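Local coordinates for putative efflux transporter (Bacteroides eggerthii, PDB 4L8J), which probably serves as the periplasmic adaptor of an HlyD-family efflux or secretion system, linking an inner-membrane transporter to an outer-membrane channel, at residues 48-53 with 60-65; 76-81 with 117-122; 140-145 with 155-160; 182-187 with 243-248; 198-203 with 217-222. One frame throughout, in Å; residues are numbered along the deposited sequence.

Interaction 1. Residues 48-53 with 60-65; sequences LPVVEG and QLIAAI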
# COMPACT_ATOMS: atom_id res chain seq x y z
N LEU A 48 25.95 -28.95 -61.03
CA LEU A 48 26.09 -28.05 -59.90
C LEU A 48 24.85 -27.12 -59.97
O LEU A 48 24.94 -26.00 -60.44
CB LEU A 48 27.43 -27.31 -60.03
CG LEU A 48 28.01 -26.64 -58.78
CD1 LEU A 48 28.06 -27.59 -57.59
CD2 LEU A 48 29.40 -26.15 -59.06
N PRO A 49 23.65 -27.63 -59.62
CA PRO A 49 22.42 -26.87 -59.90
C PRO A 49 22.09 -25.74 -58.92
O PRO A 49 21.10 -25.05 -59.14
CB PRO A 49 21.35 -27.96 -59.85
CG PRO A 49 21.87 -28.92 -58.79
CD PRO A 49 23.33 -28.99 -59.12
N VAL A 50 22.87 -25.59 -57.83
CA VAL A 50 22.64 -24.55 -56.81
C VAL A 50 23.60 -23.36 -56.98
O VAL A 50 24.68 -23.50 -57.56
CB VAL A 50 22.70 -25.13 -55.37
CG1 VAL A 50 21.53 -26.10 -55.13
CG2 VAL A 50 24.05 -25.83 -55.11
N VAL A 51 23.19 -22.18 -56.49
CA VAL A 51 23.97 -20.93 -56.53
C VAL A 51 24.13 -20.40 -55.10
O VAL A 51 23.36 -20.79 -54.21
CB VAL A 51 23.36 -19.83 -57.45
CG1 VAL A 51 23.34 -20.27 -58.91
CG2 VAL A 51 21.97 -19.38 -56.98
N GLU A 52 25.10 -19.49 -54.90
CA GLU A 52 25.33 -18.83 -53.61
C GLU A 52 24.13 -17.98 -53.23
O GLU A 52 23.60 -17.25 -54.07
CB GLU A 52 26.59 -17.95 -53.66
CG GLU A 52 27.86 -18.77 -53.58
CD GLU A 52 29.15 -17.98 -53.54
OE1 GLU A 52 29.12 -16.78 -53.20
OE2 GLU A 52 30.21 -18.58 -53.84
N GLY A 53 23.68 -18.14 -52.00
CA GLY A 53 22.53 -17.42 -51.46
C GLY A 53 21.23 -18.19 -51.57
O GLY A 53 20.23 -17.80 -50.96
N GLN A 60 17.64 -32.13 -51.06
CA GLN A 60 17.78 -31.44 -52.35
C GLN A 60 19.17 -31.67 -52.94
O GLN A 60 20.15 -31.72 -52.20
CB GLN A 60 17.51 -29.95 -52.19
CG GLN A 60 17.42 -29.18 -53.50
CD GLN A 60 16.91 -27.78 -53.31
OE1 GLN A 60 16.26 -27.45 -52.31
NE2 GLN A 60 17.11 -26.95 -54.31
N LEU A 61 19.25 -31.80 -54.29
CA LEU A 61 20.52 -32.02 -54.97
C LEU A 61 21.43 -30.78 -54.88
O LEU A 61 20.98 -29.67 -55.12
CB LEU A 61 20.29 -32.41 -56.46
CG LEU A 61 21.52 -32.78 -57.30
CD1 LEU A 61 22.19 -34.05 -56.79
CD2 LEU A 61 21.14 -32.97 -58.74
N ILE A 62 22.68 -30.98 -54.48
CA ILE A 62 23.70 -29.92 -54.40
C ILE A 62 24.61 -30.05 -55.60
O ILE A 62 24.94 -29.05 -56.25
CB ILE A 62 24.53 -30.03 -53.08
CG1 ILE A 62 23.64 -29.84 -51.82
CG2 ILE A 62 25.74 -29.05 -53.11
CD1 ILE A 62 23.08 -28.43 -51.67
N ALA A 63 25.06 -31.29 -55.88
CA ALA A 63 25.99 -31.56 -56.97
C ALA A 63 25.96 -33.02 -57.33
O ALA A 63 25.56 -33.84 -56.50
CB ALA A 63 27.41 -31.14 -56.58
N ALA A 64 26.35 -33.36 -58.56
CA ALA A 64 26.44 -34.76 -58.99
C ALA A 64 27.70 -34.98 -59.77
O ALA A 64 28.10 -34.10 -60.54
CB ALA A 64 25.23 -35.15 -59.83
N ILE A 65 28.35 -36.14 -59.58
CA ILE A 65 29.55 -36.52 -60.35
C ILE A 65 29.09 -37.48 -61.45
O ILE A 65 28.02 -38.08 -61.31
CB ILE A 65 30.73 -37.10 -59.51
CG1 ILE A 65 30.34 -38.38 -58.77
CG2 ILE A 65 31.33 -36.05 -58.56
CD1 ILE A 65 31.45 -39.42 -58.66
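Leu-48 and Ala-63 lie with their CA atoms 4.6 Å apart just where the chain leaves strand 43-47. The loop then peels away, and the CA atoms of Val-50 and Ile-62 are already 6.0 Å apart. Strand 61-65 is itself irregular here: Ile-62 and Ala-63 both face Leu-131 of strand 130-132, a classic beta bulge. The carbonyl of Ile-62 is turned to the loop, which meets it with carbon. Pro-49 CD sits 3.3 Å from Ile-62 O, and Val-50 CG2 approaches the same oxygen to 3.5 Å. Proline suits a loop leaving a strand, and its ring CH2 groups pack on this carbonyl. All this belongs to the barrel-sandwich (lipoyl-like) domain of membrane fusion proteins, where the loop 48-53 carries the chain from the sheet of strand 43-47 to that of strand 55-56. Leu-48 starts out away from strand 61-65, but with CG anti to the backbone N (chi1 -161°) its CD1 reaches 3.7 Å from Ala-63 CB, a methyl small enough to receive it. Beside it the branched Val-50 and Ile-62 fill the buried interior, their CG2 atoms 4.2 Å apart. On the more exposed side, Pro-49 CG touches Leu-61 CD2 at 4.1 Å.

Interaction 2. Residues 76-81 with 117-122; sequences ADKAAY and SAYELS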
# COMPACT_ATOMS: atom_id res chain seq x y z
N ALA A 76 28.85 -54.98 -62.51
CA ALA A 76 29.76 -56.13 -62.41
C ALA A 76 29.66 -56.76 -61.02
O ALA A 76 29.63 -57.98 -60.89
CB ALA A 76 31.19 -55.68 -62.70
N ASP A 77 29.59 -55.93 -59.97
CA ASP A 77 29.46 -56.41 -58.59
C ASP A 77 28.07 -57.02 -58.38
O ASP A 77 27.95 -58.02 -57.68
CB ASP A 77 29.76 -55.28 -57.58
CG ASP A 77 31.23 -54.85 -57.53
OD1 ASP A 77 32.07 -55.56 -58.09
OD2 ASP A 77 31.53 -53.86 -56.84
N LYS A 78 27.04 -56.46 -59.04
CA LYS A 78 25.66 -56.96 -59.00
C LYS A 78 25.59 -58.37 -59.56
O LYS A 78 25.07 -59.27 -58.89
CB LYS A 78 24.69 -56.03 -59.77
CG LYS A 78 23.22 -56.43 -59.66
CD LYS A 78 22.30 -55.41 -60.32
CE LYS A 78 20.84 -55.73 -60.16
NZ LYS A 78 20.39 -56.82 -61.07
N ALA A 79 26.13 -58.58 -60.78
CA ALA A 79 26.19 -59.88 -61.45
C ALA A 79 26.98 -60.89 -60.58
O ALA A 79 26.45 -61.97 -60.31
CB ALA A 79 26.81 -59.74 -62.83
N ALA A 80 28.18 -60.51 -60.08
CA ALA A 80 29.01 -61.37 -59.23
C ALA A 80 28.27 -61.77 -57.94
O ALA A 80 28.35 -62.92 -57.53
CB ALA A 80 30.33 -60.70 -58.90
N TYR A 81 27.48 -60.85 -57.35
CA TYR A 81 26.68 -61.12 -56.16
C TYR A 81 25.58 -62.11 -56.48
O TYR A 81 25.37 -63.03 -55.72
CB TYR A 81 26.08 -59.83 -55.55
CG TYR A 81 25.07 -60.11 -54.47
CD1 TYR A 81 25.48 -60.43 -53.17
CD2 TYR A 81 23.70 -60.13 -54.74
CE1 TYR A 81 24.55 -60.75 -52.18
CE2 TYR A 81 22.77 -60.44 -53.76
CZ TYR A 81 23.20 -60.75 -52.47
OH TYR A 81 22.29 -61.04 -51.49
N SER A 117 29.87 -57.97 -49.80
CA SER A 117 30.61 -56.79 -49.35
C SER A 117 30.99 -55.87 -50.53
O SER A 117 30.81 -54.65 -50.42
CB SER A 117 31.84 -57.20 -48.56
OG SER A 117 31.46 -57.74 -47.31
N ALA A 118 31.43 -56.44 -51.66
CA ALA A 118 31.79 -55.70 -52.88
C ALA A 118 30.56 -54.99 -53.46
O ALA A 118 30.65 -53.81 -53.82
CB ALA A 118 32.40 -56.64 -53.92
N TYR A 119 29.39 -55.69 -53.51
CA TYR A 119 28.13 -55.13 -54.02
C TYR A 119 27.58 -54.03 -53.06
O TYR A 119 27.03 -53.03 -53.54
CB TYR A 119 27.10 -56.24 -54.25
CG TYR A 119 25.81 -55.84 -54.93
CD1 TYR A 119 25.79 -54.84 -55.90
CD2 TYR A 119 24.62 -56.52 -54.67
CE1 TYR A 119 24.60 -54.48 -56.55
CE2 TYR A 119 23.44 -56.20 -55.34
CZ TYR A 119 23.43 -55.17 -56.26
OH TYR A 119 22.25 -54.87 -56.90
N GLU A 120 27.75 -54.17 -51.75
CA GLU A 120 27.30 -53.16 -50.78
C GLU A 120 28.08 -51.85 -50.98
O GLU A 120 27.48 -50.78 -50.95
CB GLU A 120 27.45 -53.66 -49.35
CG GLU A 120 26.43 -54.72 -48.97
CD GLU A 120 26.62 -55.40 -47.63
OE1 GLU A 120 27.77 -55.43 -47.12
OE2 GLU A 120 25.62 -55.94 -47.10
N LEU A 121 29.40 -51.95 -51.19
CA LEU A 121 30.29 -50.82 -51.42
C LEU A 121 29.91 -50.11 -52.73
O LEU A 121 29.81 -48.88 -52.72
CB LEU A 121 31.77 -51.29 -51.44
CG LEU A 121 32.83 -50.24 -51.82
CD1 LEU A 121 32.96 -49.15 -50.76
CD2 LEU A 121 34.17 -50.91 -52.06
N SER A 122 29.69 -50.88 -53.84
CA SER A 122 29.32 -50.28 -55.12
C SER A 122 27.91 -49.65 -55.06
O SER A 122 27.67 -48.66 -55.74
CB SER A 122 29.46 -51.27 -56.27
OG SER A 122 28.42 -52.23 -56.37
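Tyr-119 reaches from helix 102-127 across to helix 68-95 and lodges between Lys-78 and Tyr-81. The two helices form the antiparallel helical hairpin familiar from this family of adaptors; their short segments run at 150° with axes 8.6 Å apart. Tyr-119 CB starts 4.0 Å from Tyr-81 CB. With CG anti to the backbone N (chi1 -173°), the ring is carried over the turn at Asp-77 and Lys-78. Its CD2 then meets Tyr-81 CG at 3.6 Å, and CE2 continues along the Tyr-81 ring near CD2; the two rings meet obliquely, their planes 34° apart. On the other branch CD1 and CE1 pass over the backbone of Lys-78, whose CA lies over one face of the ring, 3.8 Å from its centroid, in a CH-pi contact. CZ packs on Lys-78 CG, and Tyr-119 OH ends 3.3 Å from Lys-78 CG while bonding to Tyr-74 OH. The lysine chain runs alongside the ring in the same direction and pairs its NZ with Glu-82; Tyr-81 OH bonds to Tyr-112 OH. Asp-77 OD2 lies 3.1 Å from Ala-118 O, another acceptor, so the two are not bonded; OD1 takes its bond from Gln-73. Tyrosine and lysine suit this surface contact: flat ring and aliphatic chain join the helices through carbon, while the polar ends find partners along the hairpin.

Interaction 3. Residues 140-145 with 155-160; sequences ETRLVE and GIVRLV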
# COMPACT_ATOMS: atom_id res chain seq x y z
N GLU A 140 26.16 -20.77 -48.55
CA GLU A 140 27.01 -19.64 -48.20
C GLU A 140 28.09 -19.47 -49.25
O GLU A 140 28.33 -18.36 -49.69
CB GLU A 140 27.62 -19.82 -46.79
CG GLU A 140 28.09 -18.52 -46.16
CD GLU A 140 28.86 -18.66 -44.86
OE1 GLU A 140 30.04 -19.10 -44.91
OE2 GLU A 140 28.31 -18.30 -43.80
N THR A 141 28.71 -20.57 -49.69
CA THR A 141 29.77 -20.51 -50.69
C THR A 141 29.77 -21.74 -51.60
O THR A 141 29.60 -22.87 -51.14
CB THR A 141 31.17 -20.37 -50.01
OG1 THR A 141 31.12 -19.44 -48.93
CG2 THR A 141 32.28 -19.95 -50.97
N ARG A 142 30.02 -21.51 -52.88
CA ARG A 142 30.22 -22.52 -53.91
C ARG A 142 31.73 -22.63 -54.12
O ARG A 142 32.35 -21.66 -54.59
CB ARG A 142 29.48 -22.11 -55.18
CG ARG A 142 29.16 -23.26 -56.08
CD ARG A 142 28.02 -22.86 -56.97
NE ARG A 142 28.50 -22.52 -58.29
CZ ARG A 142 27.83 -22.73 -59.41
NH1 ARG A 142 26.61 -23.25 -59.37
NH2 ARG A 142 28.36 -22.42 -60.57
N LEU A 143 32.33 -23.77 -53.71
CA LEU A 143 33.78 -23.97 -53.71
C LEU A 143 34.37 -24.59 -54.97
O LEU A 143 35.59 -24.58 -55.15
CB LEU A 143 34.16 -24.86 -52.51
CG LEU A 143 33.74 -24.33 -51.14
CD1 LEU A 143 33.89 -25.40 -50.09
CD2 LEU A 143 34.52 -23.07 -50.76
N VAL A 144 33.52 -25.14 -55.84
CA VAL A 144 33.96 -25.80 -57.07
C VAL A 144 33.16 -25.29 -58.25
O VAL A 144 32.21 -24.54 -58.07
CB VAL A 144 33.84 -27.36 -56.93
CG1 VAL A 144 34.93 -27.93 -56.04
CG2 VAL A 144 32.46 -27.76 -56.41
N GLU A 145 33.54 -25.72 -59.45
CA GLU A 145 32.90 -25.39 -60.72
C GLU A 145 32.36 -26.65 -61.36
O GLU A 145 32.85 -27.74 -61.07
CB GLU A 145 33.90 -24.72 -61.69
CG GLU A 145 34.29 -23.30 -61.30
CD GLU A 145 33.58 -22.23 -62.11
OE1 GLU A 145 33.71 -22.24 -63.35
OE2 GLU A 145 32.90 -21.38 -61.48
N GLY A 155 35.77 -30.09 -50.33
CA GLY A 155 34.66 -29.16 -50.17
C GLY A 155 33.98 -28.80 -51.48
O GLY A 155 34.66 -28.43 -52.44
N ILE A 156 32.65 -28.96 -51.53
CA ILE A 156 31.88 -28.65 -52.74
C ILE A 156 31.15 -27.31 -52.50
O ILE A 156 31.25 -26.40 -53.32
CB ILE A 156 30.94 -29.82 -53.12
CG1 ILE A 156 31.73 -31.16 -53.33
CG2 ILE A 156 30.04 -29.48 -54.31
CD1 ILE A 156 32.79 -31.24 -54.46
N VAL A 157 30.44 -27.20 -51.37
CA VAL A 157 29.76 -26.00 -50.91
C VAL A 157 29.86 -25.91 -49.38
O VAL A 157 30.08 -26.92 -48.71
CB VAL A 157 28.25 -25.88 -51.35
CG1 VAL A 157 28.07 -25.81 -52.87
CG2 VAL A 157 27.36 -26.94 -50.70
N ARG A 158 29.61 -24.69 -48.86
CA ARG A 158 29.50 -24.38 -47.44
C ARG A 158 28.05 -24.05 -47.23
O ARG A 158 27.54 -23.13 -47.85
CB ARG A 158 30.44 -23.22 -47.03
CG ARG A 158 31.91 -23.56 -47.26
CD ARG A 158 32.86 -22.39 -47.11
NE ARG A 158 34.25 -22.85 -47.17
CZ ARG A 158 35.31 -22.10 -46.91
NH1 ARG A 158 35.15 -20.83 -46.55
NH2 ARG A 158 36.53 -22.61 -47.00
N LEU A 159 27.34 -24.90 -46.48
CA LEU A 159 25.92 -24.81 -46.20
C LEU A 159 25.69 -24.39 -44.72
O LEU A 159 26.19 -25.06 -43.81
CB LEU A 159 25.27 -26.19 -46.47
CG LEU A 159 23.76 -26.34 -46.21
CD1 LEU A 159 22.94 -25.62 -47.27
CD2 LEU A 159 23.34 -27.79 -46.15
N VAL A 160 24.94 -23.29 -44.49
CA VAL A 160 24.65 -22.85 -43.13
C VAL A 160 23.22 -23.31 -42.78
O VAL A 160 22.30 -23.11 -43.58
CB VAL A 160 24.90 -21.34 -42.85
CG1 VAL A 160 26.37 -20.98 -43.07
CG2 VAL A 160 24.02 -20.43 -43.68
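Glu-140 and Thr-141 share one acceptor, the carbonyl of Arg-158: Glu-140 N donates to Arg-158 O at 2.8 Å, and Thr-141 N adds a weak bond to it at 3.4 Å. Two residues thus face one, a classic beta bulge. Beyond it Arg-158 N bonds to Thr-141 O at 2.9 Å and, where the first strand ends, Leu-143 N to Ile-156 O at 2.9 Å. The strands are neighbours in one sheet of the barrel-sandwich domain, flanked by strand 34-38 on one side and strand 55-56 on the other. Thr-141 and Arg-158 project to the same face, where the extended arginine runs alongside the threonine. Leu-143 comes across that chain at about a right angle, and its CD2 rests over a face of the guanidinium, 3.6 Å from Arg-158 NE; an aliphatic group can cover this flat cation. CD1 of Leu-143 drops instead onto Gly-155, 3.8 Å from its CA, where the lack of a side chain gives it room. Toward the interior, Val-144 CG2 touches Ile-156 CG2 at 3.6 Å, two beta-branched residues both also touching Ile-45 of the other sheet. At the exposed end the Glu-140 carboxylate lies across Val-160 CG1.

Interaction 4. Residues 182-187 with 243-248; sequences KDATFK and LASDIA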
# COMPACT_ATOMS: atom_id res chain seq x y z
N LYS A 182 6.28 -17.72 -14.27
CA LYS A 182 5.50 -18.62 -15.11
C LYS A 182 4.98 -17.87 -16.32
O LYS A 182 4.50 -16.72 -16.22
CB LYS A 182 4.32 -19.23 -14.32
N ASP A 183 5.09 -18.52 -17.48
CA ASP A 183 4.57 -17.99 -18.75
C ASP A 183 5.22 -16.63 -19.16
O ASP A 183 4.61 -15.87 -19.90
CB ASP A 183 3.01 -17.86 -18.71
CG ASP A 183 2.27 -19.13 -18.27
OD1 ASP A 183 2.56 -20.22 -18.82
OD2 ASP A 183 1.41 -19.03 -17.35
N ALA A 184 6.47 -16.35 -18.70
CA ALA A 184 7.23 -15.17 -19.15
C ALA A 184 7.33 -15.24 -20.69
O ALA A 184 7.48 -16.34 -21.23
CB ALA A 184 8.62 -15.18 -18.51
N THR A 185 7.14 -14.12 -21.39
CA THR A 185 7.21 -14.12 -22.86
C THR A 185 8.40 -13.30 -23.37
O THR A 185 8.89 -12.43 -22.66
CB THR A 185 5.88 -13.61 -23.49
OG1 THR A 185 5.70 -12.24 -23.15
CG2 THR A 185 4.65 -14.44 -23.07
N PHE A 186 8.85 -13.58 -24.59
CA PHE A 186 9.95 -12.88 -25.27
C PHE A 186 9.48 -12.45 -26.62
O PHE A 186 8.99 -13.28 -27.39
CB PHE A 186 11.21 -13.78 -25.42
CG PHE A 186 11.70 -14.44 -24.16
CD1 PHE A 186 11.15 -15.64 -23.72
CD2 PHE A 186 12.71 -13.87 -23.40
CE1 PHE A 186 11.61 -16.25 -22.56
CE2 PHE A 186 13.18 -14.49 -22.25
CZ PHE A 186 12.62 -15.67 -21.83
N LYS A 187 9.62 -11.15 -26.91
CA LYS A 187 9.26 -10.57 -28.21
C LYS A 187 10.49 -9.86 -28.75
O LYS A 187 11.11 -9.06 -28.04
CB LYS A 187 8.05 -9.61 -28.09
CG LYS A 187 6.79 -10.22 -27.48
CD LYS A 187 5.91 -10.97 -28.47
CE LYS A 187 4.72 -11.62 -27.81
NZ LYS A 187 5.06 -12.95 -27.24
N LEU A 243 11.07 -8.70 -22.59
CA LEU A 243 10.65 -9.75 -21.66
C LEU A 243 9.42 -9.25 -20.91
O LEU A 243 9.50 -8.16 -20.35
CB LEU A 243 11.79 -10.09 -20.65
CG LEU A 243 11.43 -10.99 -19.43
CD1 LEU A 243 11.21 -12.42 -19.85
CD2 LEU A 243 12.54 -10.95 -18.37
N ALA A 244 8.29 -10.01 -20.92
CA ALA A 244 7.05 -9.66 -20.18
C ALA A 244 6.72 -10.77 -19.20
O ALA A 244 6.59 -11.95 -19.59
CB ALA A 244 5.87 -9.44 -21.13
N SER A 245 6.68 -10.41 -17.92
CA SER A 245 6.44 -11.36 -16.85
C SER A 245 5.32 -10.89 -15.93
O SER A 245 5.45 -9.85 -15.29
CB SER A 245 7.72 -11.56 -16.02
OG SER A 245 8.85 -11.91 -16.80
N ASP A 246 4.26 -11.71 -15.80
CA ASP A 246 3.22 -11.39 -14.82
C ASP A 246 3.69 -11.97 -13.49
O ASP A 246 3.72 -13.18 -13.32
CB ASP A 246 1.83 -11.90 -15.24
CG ASP A 246 0.69 -11.38 -14.36
OD1 ASP A 246 0.97 -10.92 -13.24
OD2 ASP A 246 -0.47 -11.47 -14.78
N ILE A 247 4.14 -11.10 -12.57
CA ILE A 247 4.64 -11.55 -11.27
C ILE A 247 3.51 -11.77 -10.23
O ILE A 247 3.80 -12.17 -9.11
CB ILE A 247 5.73 -10.62 -10.69
CG1 ILE A 247 5.21 -9.19 -10.41
CG2 ILE A 247 7.00 -10.64 -11.59
CD1 ILE A 247 6.19 -8.44 -9.48
N ALA A 248 2.24 -11.50 -10.57
CA ALA A 248 1.10 -11.75 -9.65
C ALA A 248 -0.10 -12.25 -10.44
O ALA A 248 -1.12 -11.57 -10.54
CB ALA A 248 0.74 -10.48 -8.87
O HOH W 1 3.45 -15.73 -14.06
O HOH W 2 4.08 -14.27 -17.17
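Phe-186 has CG beside its backbone N (chi1 -52°) and Leu-243 has CG anti to its N (chi1 169°), and these torsions lay the two side chains alongside each other, pointing the same way. They sit on neighbouring strands of the six-stranded antiparallel beta-barrel domain, strand 185-190 pairing with strand 238-246, which in turn meets strand 20-29 and so closes the barrel. Leu-243 CD1 reaches 3.7 Å from Phe-186 CE2 and makes an off-centre CH-pi contact, 30° from the ring normal. Large apolar groups suit this face, since helix 176-180 covers it with Leu-178 and Leu-179. Ala-184 adds its small CB beside Leu-243 CD1 and Ser-245 OG, the hydroxyl being bonded to Leu-178 O.

Thr-185 and Ala-244 form the hydrogen-bonded pair: Thr-185 N donates to Ala-244 O at 2.9 Å, and Ala-244 N returns a bond to Thr-185 O at 3.0 Å. On their face of the sheet Thr-185 OG1 lies 3.5 Å from the CB of Ala-244, whose methyl is small enough to sit beside the threonine hydroxyl. Past Ser-245 the chains part, and water takes over the pairing. Asp-246 also starts an Asx turn there, its OD1 accepting from Ala-248 N. Water 1 donates to Lys-182 O at 2.6 Å and to Asp-246 O at 2.7 Å; water 2 donates to Lys-182 O at 2.7 Å and accepts from Asp-246 N at 2.9 Å.

Interaction 5. Residues 198-203 with 217-222; sequences FNARLE and VTIIID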
# COMPACT_ATOMS: atom_id res chain seq x y z
N PHE A 198 8.47 -10.05 -33.39
CA PHE A 198 8.33 -11.49 -33.54
C PHE A 198 8.36 -12.20 -32.20
O PHE A 198 9.20 -11.91 -31.36
CB PHE A 198 9.46 -12.06 -34.43
CG PHE A 198 9.51 -11.46 -35.82
CD1 PHE A 198 8.73 -11.98 -36.85
CD2 PHE A 198 10.37 -10.40 -36.10
CE1 PHE A 198 8.80 -11.44 -38.14
CE2 PHE A 198 10.41 -9.84 -37.38
CZ PHE A 198 9.64 -10.37 -38.39
N ASN A 199 7.47 -13.19 -32.02
CA ASN A 199 7.46 -14.02 -30.84
C ASN A 199 8.70 -14.90 -30.86
O ASN A 199 9.17 -15.34 -31.92
CB ASN A 199 6.18 -14.87 -30.77
CG ASN A 199 6.11 -15.76 -29.55
OD1 ASN A 199 5.90 -15.29 -28.42
ND2 ASN A 199 6.37 -17.05 -29.74
N ALA A 200 9.23 -15.17 -29.68
CA ALA A 200 10.39 -16.01 -29.55
C ALA A 200 10.17 -16.92 -28.39
O ALA A 200 9.41 -16.57 -27.48
CB ALA A 200 11.65 -15.16 -29.34
N ARG A 201 10.80 -18.09 -28.39
CA ARG A 201 10.67 -18.99 -27.27
C ARG A 201 12.01 -19.17 -26.58
O ARG A 201 13.06 -19.10 -27.21
CB ARG A 201 10.06 -20.34 -27.69
CG ARG A 201 10.91 -21.14 -28.67
CD ARG A 201 10.45 -22.58 -28.79
NE ARG A 201 11.58 -23.45 -29.14
CZ ARG A 201 12.00 -23.66 -30.38
NH1 ARG A 201 11.37 -23.11 -31.40
NH2 ARG A 201 13.06 -24.43 -30.60
N LEU A 202 11.97 -19.51 -25.29
CA LEU A 202 13.17 -19.80 -24.54
C LEU A 202 13.84 -21.06 -25.03
O LEU A 202 13.19 -22.10 -25.12
CB LEU A 202 12.83 -19.95 -23.04
CG LEU A 202 14.02 -20.26 -22.13
CD1 LEU A 202 15.07 -19.10 -22.16
CD2 LEU A 202 13.53 -20.50 -20.72
N GLU A 203 15.15 -21.01 -25.28
CA GLU A 203 15.86 -22.22 -25.59
C GLU A 203 16.51 -22.72 -24.31
O GLU A 203 16.39 -23.89 -23.96
CB GLU A 203 16.88 -22.07 -26.72
CG GLU A 203 17.54 -23.42 -27.00
CD GLU A 203 18.56 -23.52 -28.12
OE1 GLU A 203 19.53 -22.74 -28.12
OE2 GLU A 203 18.42 -24.45 -28.95
N VAL A 217 21.25 -15.84 -21.82
CA VAL A 217 19.98 -16.41 -22.27
C VAL A 217 20.06 -16.66 -23.77
O VAL A 217 20.52 -15.80 -24.51
CB VAL A 217 18.77 -15.49 -21.95
CG1 VAL A 217 17.44 -16.16 -22.34
CG2 VAL A 217 18.72 -15.07 -20.47
N THR A 218 19.51 -17.78 -24.23
CA THR A 218 19.35 -18.06 -25.65
C THR A 218 17.86 -18.23 -25.93
O THR A 218 17.18 -18.95 -25.21
CB THR A 218 20.18 -19.27 -26.13
OG1 THR A 218 21.54 -19.02 -25.79
CG2 THR A 218 20.12 -19.45 -27.63
N ILE A 219 17.37 -17.53 -26.96
CA ILE A 219 15.98 -17.62 -27.37
C ILE A 219 15.97 -17.99 -28.86
O ILE A 219 16.98 -17.80 -29.55
CB ILE A 219 15.16 -16.34 -27.07
CG1 ILE A 219 15.75 -15.09 -27.79
CG2 ILE A 219 15.00 -16.12 -25.55
CD1 ILE A 219 14.81 -13.83 -27.74
N ILE A 220 14.85 -18.54 -29.36
CA ILE A 220 14.68 -18.92 -30.76
C ILE A 220 13.40 -18.28 -31.29
O ILE A 220 12.36 -18.29 -30.61
CB ILE A 220 14.70 -20.45 -30.98
CG1 ILE A 220 16.03 -21.05 -30.52
CG2 ILE A 220 14.44 -20.83 -32.47
CD1 ILE A 220 15.95 -22.52 -30.25
N ILE A 221 13.47 -17.70 -32.49
CA ILE A 221 12.29 -17.11 -33.14
C ILE A 221 11.29 -18.23 -33.42
O ILE A 221 11.65 -19.30 -33.96
CB ILE A 221 12.68 -16.31 -34.42
CG1 ILE A 221 13.65 -15.14 -34.09
CG2 ILE A 221 11.42 -15.83 -35.17
CD1 ILE A 221 13.03 -13.94 -33.35
N ASP A 222 10.05 -18.01 -32.96
CA ASP A 222 8.95 -18.96 -33.05
C ASP A 222 7.72 -18.17 -33.43
O ASP A 222 6.89 -17.83 -32.58
CB ASP A 222 8.79 -19.69 -31.72
CG ASP A 222 7.89 -20.90 -31.78
OD1 ASP A 222 7.34 -21.18 -32.87
OD2 ASP A 222 7.74 -21.58 -30.74
O HOH W 3 11.00 -22.16 -33.75
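Ala-200 and Ile-221 mark the tight side of this beta hairpin: their CA atoms are 4.2 Å apart in a non-hydrogen-bonded pair. Here the small Ala-200 lets isoleucines close in, its CB lying 3.8 Å from Ile-219 CD1. Val-188 of the next strand joins them in the barrel's apolar interior. The strand backbones are tied alongside, Arg-201 N to Ile-220 O at 2.7 Å and Ile-220 N to Arg-201 O at 2.9 Å, followed by Glu-203 N to Thr-218 O.

On the other face looseness is confined to the exposed charged ends of Arg-201 and Asp-222, around the buried Ile-220. Arg-201 has CG between its backbone N and carbonyl carbon (chi1 63°), which sends the extended chain alongside Ile-220; that residue lies over one guanidinium face and touches NH2 with CD1 at 3.5 Å. Asp-222 OD2 approaches the guanidinium edge, but the salt bridge to Arg-201 NH1 is long at 4.0 Å, the two planes standing 90° apart. Water 3 accepts a weak bond from NH1 in the guanidinium plane and donates to Ile-221 O. Asn-199 is gripped more firmly: ND2 donates to Asp-222 O at 3.0 Å, in its own amide plane, while OD1 takes Lys-187 NZ. Glu-203 passes Ile-220 CD1 and pairs with Arg-166. The long ion pair probably contributes less to the hairpin than the backbone bonds and the apolar isoleucines do.

How the interactions relate
Interactions 1 and 3 sit in the barrel-sandwich domain and touch: Arg-142 of interaction 3 donates from NH1 to Val-50 O and from its backbone N to Glu-52 of the loop 48-53. Interaction 1 is buried apolar packing. Helix 68-95 follows strand 61-65 directly, yet interaction 2 lies about 29 Å from interaction 1 between centres and is a surface contact of tyrosines and aliphatic chains. Between these extremes, interactions 3, 4 and 5 are partly buried strand pairings. Interactions 4 and 5 belong to the six-stranded barrel, with 5 nested in the chain loop closed by 4; strands 185-190 and 198-205 join through Phe-186 O and Ala-200 N, and water mediates at the edges of both.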